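Local structure of tapirin (Caldicellulosiruptor hydrothermalis, 6N2C) at residues L173-T184 against I569-P577. The protein probably binds cellulose through its beta-helical C-terminal domain, which carries a zinc ion, and so probably attaches the bacterium to plant biomass. Residues are numbered along the deposited sequence; the frame is centred on the assembly and turned at random.
Sequences LLAWDSNIFDFT and IKIENVQPP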
ATOM      1  N   LEU A 173      -0.221 -13.589 -12.497  1.00 20.26           N
ATOM      2  CA  LEU A 173      -1.312 -13.881 -11.545  1.00 23.69           C
ATOM      3  C   LEU A 173      -1.101 -13.500 -10.059  1.00 21.51           C
ATOM      4  O   LEU A 173      -1.846 -13.903  -9.149  1.00 20.47           O
ATOM      5  CB  LEU A 173      -1.732 -15.344 -11.650  1.00 25.30           C
ATOM      6  CG  LEU A 173      -2.173 -15.733 -13.072  1.00 27.34           C
ATOM      7  CD1 LEU A 173      -2.570 -17.210 -12.969  1.00 31.46           C
ATOM      8  CD2 LEU A 173      -3.331 -14.910 -13.557  1.00 31.88           C
ATOM      9  N   LEU A 174      -0.042 -12.744  -9.808  1.00 22.60           N
ATOM     10  CA  LEU A 174       0.265 -12.330  -8.453  1.00 19.92           C
ATOM     11  C   LEU A 174      -0.945 -11.589  -7.911  1.00 18.32           C
ATOM     12  O   LEU A 174      -1.431 -10.663  -8.573  1.00 19.36           O
ATOM     13  CB  LEU A 174       1.444 -11.353  -8.503  1.00 21.10           C
ATOM     14  CG  LEU A 174       1.861 -10.776  -7.099  1.00 22.44           C
ATOM     15  CD1 LEU A 174       2.174 -11.863  -6.091  1.00 28.97           C
ATOM     16  CD2 LEU A 174       3.040  -9.905  -7.370  1.00 24.26           C
ATOM     17  N   ALA A 175      -1.407 -12.050  -6.765  1.00 17.24           N
ATOM     18  CA  ALA A 175      -2.516 -11.400  -6.022  1.00 17.43           C
ATOM     19  C   ALA A 175      -3.825 -11.416  -6.770  1.00 17.37           C
ATOM     20  O   ALA A 175      -4.723 -10.675  -6.472  1.00 15.91           O
ATOM     21  CB  ALA A 175      -2.179  -9.986  -5.529  1.00 17.23           C
ATOM     22  N   TRP A 176      -3.974 -12.305  -7.758  1.00 18.33           N
ATOM     23  CA  TRP A 176      -5.272 -12.409  -8.408  1.00 18.00           C
ATOM     24  C   TRP A 176      -6.320 -12.875  -7.437  1.00 18.59           C
ATOM     25  O   TRP A 176      -6.111 -13.836  -6.748  1.00 21.41           O
ATOM     26  CB  TRP A 176      -5.197 -13.389  -9.583  1.00 20.06           C
ATOM     27  CG  TRP A 176      -6.595 -13.415 -10.246  1.00 21.50           C
ATOM     28  CD1 TRP A 176      -7.672 -14.210  -9.908  1.00 23.57           C
ATOM     29  CD2 TRP A 176      -7.034 -12.527 -11.220  1.00 21.51           C
ATOM     30  NE1 TRP A 176      -8.750 -13.845 -10.674  1.00 23.29           N
ATOM     31  CE2 TRP A 176      -8.383 -12.814 -11.489  1.00 23.49           C
ATOM     32  CE3 TRP A 176      -6.411 -11.479 -11.937  1.00 23.20           C
ATOM     33  CZ2 TRP A 176      -9.122 -12.075 -12.390  1.00 21.97           C
ATOM     34  CZ3 TRP A 176      -7.127 -10.766 -12.851  1.00 24.61           C
ATOM     35  CH2 TRP A 176      -8.505 -11.089 -13.088  1.00 23.74           C
ATOM     36  N   ASP A 177      -7.450 -12.178  -7.324  1.00 18.15           N
ATOM     37  CA  ASP A 177      -8.475 -12.587  -6.340  1.00 17.78           C
ATOM     38  C   ASP A 177      -9.828 -12.290  -7.029  1.00 19.76           C
ATOM     39  O   ASP A 177     -10.229 -11.138  -7.148  1.00 18.56           O
ATOM     40  CB  ASP A 177      -8.359 -11.784  -5.018  1.00 17.93           C
ATOM     41  CG  ASP A 177      -9.371 -12.195  -3.993  1.00 19.77           C
ATOM     42  OD1 ASP A 177     -10.314 -12.982  -4.306  1.00 19.88           O
ATOM     43  OD2 ASP A 177      -9.274 -11.707  -2.827  1.00 21.28           O
ATOM     44  N   SER A 178     -10.506 -13.315  -7.515  0.64 20.13           N
ATOM     45  CA  SER A 178     -11.777 -13.071  -8.222  0.64 20.49           C
ATOM     46  C   SER A 178     -12.861 -12.456  -7.367  0.64 20.72           C
ATOM     47  O   SER A 178     -13.780 -11.831  -7.907  0.64 17.71           O
ATOM     48  CB  SER A 178     -12.300 -14.365  -8.920  0.64 22.59           C
ATOM     49  OG  SER A 178     -11.373 -14.885  -9.872  0.64 22.78           O
ATOM     50  N   ASN A 179     -12.790 -12.586  -6.046  1.00 20.15           N
ATOM     51  CA  ASN A 179     -13.712 -11.870  -5.158  1.00 20.52           C
ATOM     52  C   ASN A 179     -13.611 -10.331  -5.249  1.00 19.22           C
ATOM     53  O   ASN A 179     -14.534  -9.663  -4.851  1.00 18.55           O
ATOM     54  CB  ASN A 179     -13.556 -12.149  -3.697  1.00 25.13           C
ATOM     55  CG  ASN A 179     -13.853 -13.588  -3.306  1.00 27.69           C
ATOM     56  OD1 ASN A 179     -13.121 -14.134  -2.475  1.00 47.52           O
ATOM     57  ND2 ASN A 179     -14.861 -14.167  -3.810  1.00 25.28           N
ATOM     58  N   ILE A 180     -12.526  -9.790  -5.771  1.00 16.06           N
ATOM     59  CA  ILE A 180     -12.445  -8.343  -6.032  1.00 15.20           C
ATOM     60  C   ILE A 180     -13.649  -7.840  -6.860  1.00 17.47           C
ATOM     61  O   ILE A 180     -14.077  -6.700  -6.726  1.00 15.69           O
ATOM     62  CB  ILE A 180     -11.049  -7.971  -6.570  1.00 16.47           C
ATOM     63  CG1 ILE A 180     -10.063  -7.952  -5.366  1.00 19.20           C
ATOM     64  CG2 ILE A 180     -11.031  -6.628  -7.226  1.00 17.30           C
ATOM     65  CD1 ILE A 180      -8.580  -8.033  -5.795  1.00 18.87           C
ATOM     66  N   PHE A 181     -14.145  -8.719  -7.765  1.00 15.64           N
ATOM     67  CA  PHE A 181     -15.216  -8.337  -8.680  1.00 17.04           C
ATOM     68  C   PHE A 181     -16.564  -8.752  -8.176  1.00 19.52           C
ATOM     69  O   PHE A 181     -17.555  -8.503  -8.871  1.00 18.48           O
ATOM     70  CB  PHE A 181     -14.984  -9.004 -10.023  1.00 15.58           C
ATOM     71  CG  PHE A 181     -13.637  -8.686 -10.585  1.00 16.40           C
ATOM     72  CD1 PHE A 181     -13.373  -7.487 -11.178  1.00 17.61           C
ATOM     73  CD2 PHE A 181     -12.578  -9.586 -10.397  1.00 18.42           C
ATOM     74  CE1 PHE A 181     -12.104  -7.204 -11.628  1.00 20.61           C
ATOM     75  CE2 PHE A 181     -11.332  -9.311 -10.863  1.00 18.23           C
ATOM     76  CZ  PHE A 181     -11.081  -8.117 -11.471  1.00 18.64           C
ATOM     77  N   ASP A 182     -16.626  -9.305  -6.976  1.00 18.57           N
ATOM     78  CA  ASP A 182     -17.872  -9.677  -6.325  1.00 16.60           C
ATOM     79  C   ASP A 182     -18.192  -8.752  -5.167  1.00 17.24           C
ATOM     80  O   ASP A 182     -17.649  -8.892  -4.024  1.00 15.90           O
ATOM     81  CB  ASP A 182     -17.780 -11.108  -5.875  1.00 16.66           C
ATOM     82  CG  ASP A 182     -19.053 -11.632  -5.243  1.00 17.34           C
ATOM     83  OD1 ASP A 182     -19.903 -10.844  -4.826  1.00 14.82           O
ATOM     84  OD2 ASP A 182     -19.127 -12.932  -5.079  1.00 16.49           O
ATOM     85  N   PHE A 183     -19.153  -7.839  -5.423  1.00 15.53           N
ATOM     86  CA  PHE A 183     -19.457  -6.844  -4.386  1.00 13.24           C
ATOM     87  C   PHE A 183     -20.259  -7.332  -3.223  1.00 14.73           C
ATOM     88  O   PHE A 183     -20.631  -6.541  -2.342  1.00 14.95           O
ATOM     89  CB  PHE A 183     -19.864  -5.495  -5.035  1.00 13.61           C
ATOM     90  CG  PHE A 183     -18.716  -4.808  -5.650  1.00 13.14           C
ATOM     91  CD1 PHE A 183     -17.938  -3.949  -4.872  1.00 12.83           C
ATOM     92  CD2 PHE A 183     -18.287  -5.184  -6.919  1.00 13.30           C
ATOM     93  CE1 PHE A 183     -16.779  -3.433  -5.406  1.00 12.99           C
ATOM     94  CE2 PHE A 183     -17.160  -4.634  -7.474  1.00 14.88           C
ATOM     95  CZ  PHE A 183     -16.385  -3.768  -6.632  1.00 14.21           C
ATOM     96  N   THR A 184     -20.559  -8.647  -3.141  1.00 13.52           N
ATOM     97  CA  THR A 184     -21.088  -9.182  -1.920  1.00 13.43           C
ATOM     98  C   THR A 184     -19.952  -9.548  -0.892  1.00 13.77           C
ATOM     99  O   THR A 184     -20.266 -10.088   0.228  1.00 16.21           O
ATOM    100  CB  THR A 184     -21.937 -10.471  -2.104  1.00 15.97           C
ATOM    101  OG1 THR A 184     -21.098 -11.540  -2.522  1.00 14.83           O
ATOM    102  CG2 THR A 184     -23.059 -10.201  -3.111  1.00 17.04           C
ATOM    103  N   ILE A 569     -26.075  -4.994  -8.220  0.69 16.12           N
ATOM    104  CA  ILE A 569     -24.838  -5.761  -8.349  0.69 15.46           C
ATOM    105  C   ILE A 569     -24.997  -6.803  -9.392  0.69 16.36           C
ATOM    106  O   ILE A 569     -26.095  -7.254  -9.684  0.69 15.33           O
ATOM    107  CB  ILE A 569     -24.385  -6.362  -6.975  0.69 16.72           C
ATOM    108  CG1 ILE A 569     -25.433  -7.366  -6.447  0.69 17.11           C
ATOM    109  CG2 ILE A 569     -24.118  -5.234  -5.987  0.69 16.34           C
ATOM    110  CD1 ILE A 569     -25.035  -8.145  -5.200  0.69 17.82           C
ATOM    111  N   LYS A 570     -23.881  -7.158 -10.001  1.00 16.94           N
ATOM    112  CA  LYS A 570     -23.818  -8.274 -10.954  1.00 20.48           C
ATOM    113  C   LYS A 570     -22.668  -9.131 -10.473  1.00 25.08           C
ATOM    114  O   LYS A 570     -21.544  -8.566 -10.217  1.00 23.39           O
ATOM    115  CB  LYS A 570     -23.563  -7.738 -12.410  1.00 21.34           C
ATOM    116  CG  LYS A 570     -24.790  -7.091 -13.059  1.00 28.26           C
ATOM    117  CD  LYS A 570     -24.845  -7.295 -14.601  1.00 37.11           C
ATOM    118  CE  LYS A 570     -26.180  -6.839 -15.148  1.00 42.13           C
ATOM    119  NZ  LYS A 570     -26.215  -6.971 -16.646  1.00 41.05           N
ATOM    120  N   ILE A 571     -22.886 -10.447 -10.442  1.00 23.23           N
ATOM    121  CA  ILE A 571     -21.855 -11.405 -10.019  1.00 25.90           C
ATOM    122  C   ILE A 571     -21.523 -12.266 -11.203  1.00 35.09           C
ATOM    123  O   ILE A 571     -22.422 -12.901 -11.768  1.00 29.81           O
ATOM    124  CB  ILE A 571     -22.283 -12.256  -8.820  1.00 27.53           C
ATOM    125  CG1 ILE A 571     -22.609 -11.370  -7.603  1.00 29.81           C
ATOM    126  CG2 ILE A 571     -21.192 -13.295  -8.475  1.00 25.90           C
ATOM    127  CD1 ILE A 571     -23.362 -12.133  -6.515  1.00 34.74           C
ATOM    128  N   GLU A 572     -20.272 -12.234 -11.644  1.00 31.42           N
ATOM    129  CA  GLU A 572     -19.893 -12.990 -12.795  1.00 37.71           C
ATOM    130  C   GLU A 572     -18.899 -14.040 -12.352  1.00 44.27           C
ATOM    131  O   GLU A 572     -18.156 -13.877 -11.337  1.00 38.34           O
ATOM    132  CB  GLU A 572     -19.489 -12.090 -13.945  1.00 45.34           C
ATOM    133  CG  GLU A 572     -18.026 -11.843 -14.147  1.00 51.86           C
ATOM    134  CD  GLU A 572     -17.739 -11.126 -15.474  1.00 61.47           C
ATOM    135  OE1 GLU A 572     -17.959  -9.904 -15.493  1.00 49.83           O
ATOM    136  OE2 GLU A 572     -17.312 -11.775 -16.485  1.00 64.59           O
ATOM    137  N   ASN A 573     -18.917 -15.142 -13.090  1.00 48.83           N
ATOM    138  CA  ASN A 573     -18.000 -16.260 -12.844  1.00 58.16           C
ATOM    139  C   ASN A 573     -16.602 -15.871 -13.338  1.00 57.07           C
ATOM    140  O   ASN A 573     -16.125 -16.376 -14.365  1.00 53.81           O
ATOM    141  CB  ASN A 573     -18.508 -17.544 -13.532  1.00 60.63           C
ATOM    142  CG  ASN A 573     -17.540 -18.707 -13.380  1.00 68.60           C
ATOM    143  OD1 ASN A 573     -16.977 -18.907 -12.307  1.00 76.50           O
ATOM    144  ND2 ASN A 573     -17.315 -19.447 -14.459  1.00 64.98           N
ATOM    145  N   VAL A 574     -15.949 -14.951 -12.624  1.00 51.66           N
ATOM    146  CA  VAL A 574     -14.667 -14.431 -13.086  1.00 53.52           C
ATOM    147  C   VAL A 574     -13.617 -15.519 -12.819  1.00 59.85           C
ATOM    148  O   VAL A 574     -13.641 -16.184 -11.749  1.00 49.37           O
ATOM    149  CB  VAL A 574     -14.241 -13.119 -12.389  1.00 51.83           C
ATOM    150  CG1 VAL A 574     -12.755 -12.836 -12.639  1.00 55.33           C
ATOM    151  CG2 VAL A 574     -15.090 -11.966 -12.885  1.00 50.57           C
ATOM    152  N   GLN A 575     -12.723 -15.687 -13.795  1.00 60.71           N
ATOM    153  CA  GLN A 575     -11.604 -16.611 -13.690  1.00 62.65           C
ATOM    154  C   GLN A 575     -10.300 -15.854 -13.974  1.00 51.43           C
ATOM    155  O   GLN A 575     -10.306 -14.875 -14.733  1.00 46.81           O
ATOM    156  CB  GLN A 575     -11.742 -17.778 -14.687  1.00 69.04           C
ATOM    157  CG  GLN A 575     -12.967 -18.670 -14.518  1.00 71.92           C
ATOM    158  CD  GLN A 575     -13.225 -19.064 -13.081  1.00 74.22           C
ATOM    159  OE1 GLN A 575     -14.318 -18.842 -12.568  1.00 81.20           O
ATOM    160  NE2 GLN A 575     -12.220 -19.622 -12.412  1.00 69.77           N
ATOM    161  N   PRO A 576      -9.174 -16.330 -13.381  1.00 54.03           N
ATOM    162  CA  PRO A 576      -7.871 -15.701 -13.657  1.00 52.38           C
ATOM    163  C   PRO A 576      -7.496 -15.869 -15.120  1.00 60.53           C
ATOM    164  O   PRO A 576      -7.665 -16.988 -15.647  1.00 66.63           O
ATOM    165  CB  PRO A 576      -6.893 -16.452 -12.744  1.00 53.07           C
ATOM    166  CG  PRO A 576      -7.621 -17.621 -12.158  1.00 51.61           C
ATOM    167  CD  PRO A 576      -9.095 -17.403 -12.357  1.00 50.96           C
ATOM    168  N   PRO A 577      -7.007 -14.799 -15.779  1.00 64.99           N
ATOM    169  CA  PRO A 577      -6.717 -14.905 -17.219  1.00 78.85           C
ATOM    170  C   PRO A 577      -5.414 -15.660 -17.573  1.00 85.82           C
ATOM    171  O   PRO A 577      -4.422 -15.598 -16.823  1.00 84.24           O
ATOM    172  CB  PRO A 577      -6.651 -13.435 -17.691  1.00 75.41           C
ATOM    173  CG  PRO A 577      -6.830 -12.612 -16.474  1.00 72.97           C
ATOM    174  CD  PRO A 577      -6.666 -13.469 -15.272  1.00 62.95           C
TER
HETATM  175  O   HOH W   1     -16.333 -12.560  -9.086  0.94 22.21           O
HETATM  176  O   HOH W   2     -18.367 -10.925 -10.039  0.87 22.62           O
HETATM  177  O   HOH W   3     -20.636  -7.786  -7.781  0.91 25.28           O
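Trp176 and Pro576 lead an apolar, partly water-bridged contact between a loop with one 3-10 turn, 173-184, which precedes strand 186-190, and a tail without regular structure, 569-577, which follows helix 557-565. Compact, rigid proline rings, with several C-H bonds to offer, suit the flat face of an indole: Pro576 CB lies 3.8 Å from the centroid of the Trp176 five-membered ring, and Pro577 CD 3.7 Å from that of the six-membered ring, two CH-pi contacts on one face. With CG anti to the backbone N (chi1 -178°), the indole reaches across to this pair. In the conformer described, Trp176 NE1 donates to Ser178 OG in the ring plane (2.9 Å), which would restrain the indole, and OG donates in turn to Val574 O (3.2 Å) from above the carbonyl plane. Branched Val574 fills the angle between rings, its CG1 3.7 Å from Trp176 CZ2 at the indole edge and 4.0 Å from Phe181 CD2. Farther along, one water accepts from Phe183 N and lies within bonding distance of Lys570 O. Thr184 CG2 meets Ile571 CD1 at 3.9 Å, while Asp182 OD1 takes both Thr184 N and OG1. The former bond closes an Asx turn in the loop entering the parallel beta-helix, along whose flank the C-terminal tail runs.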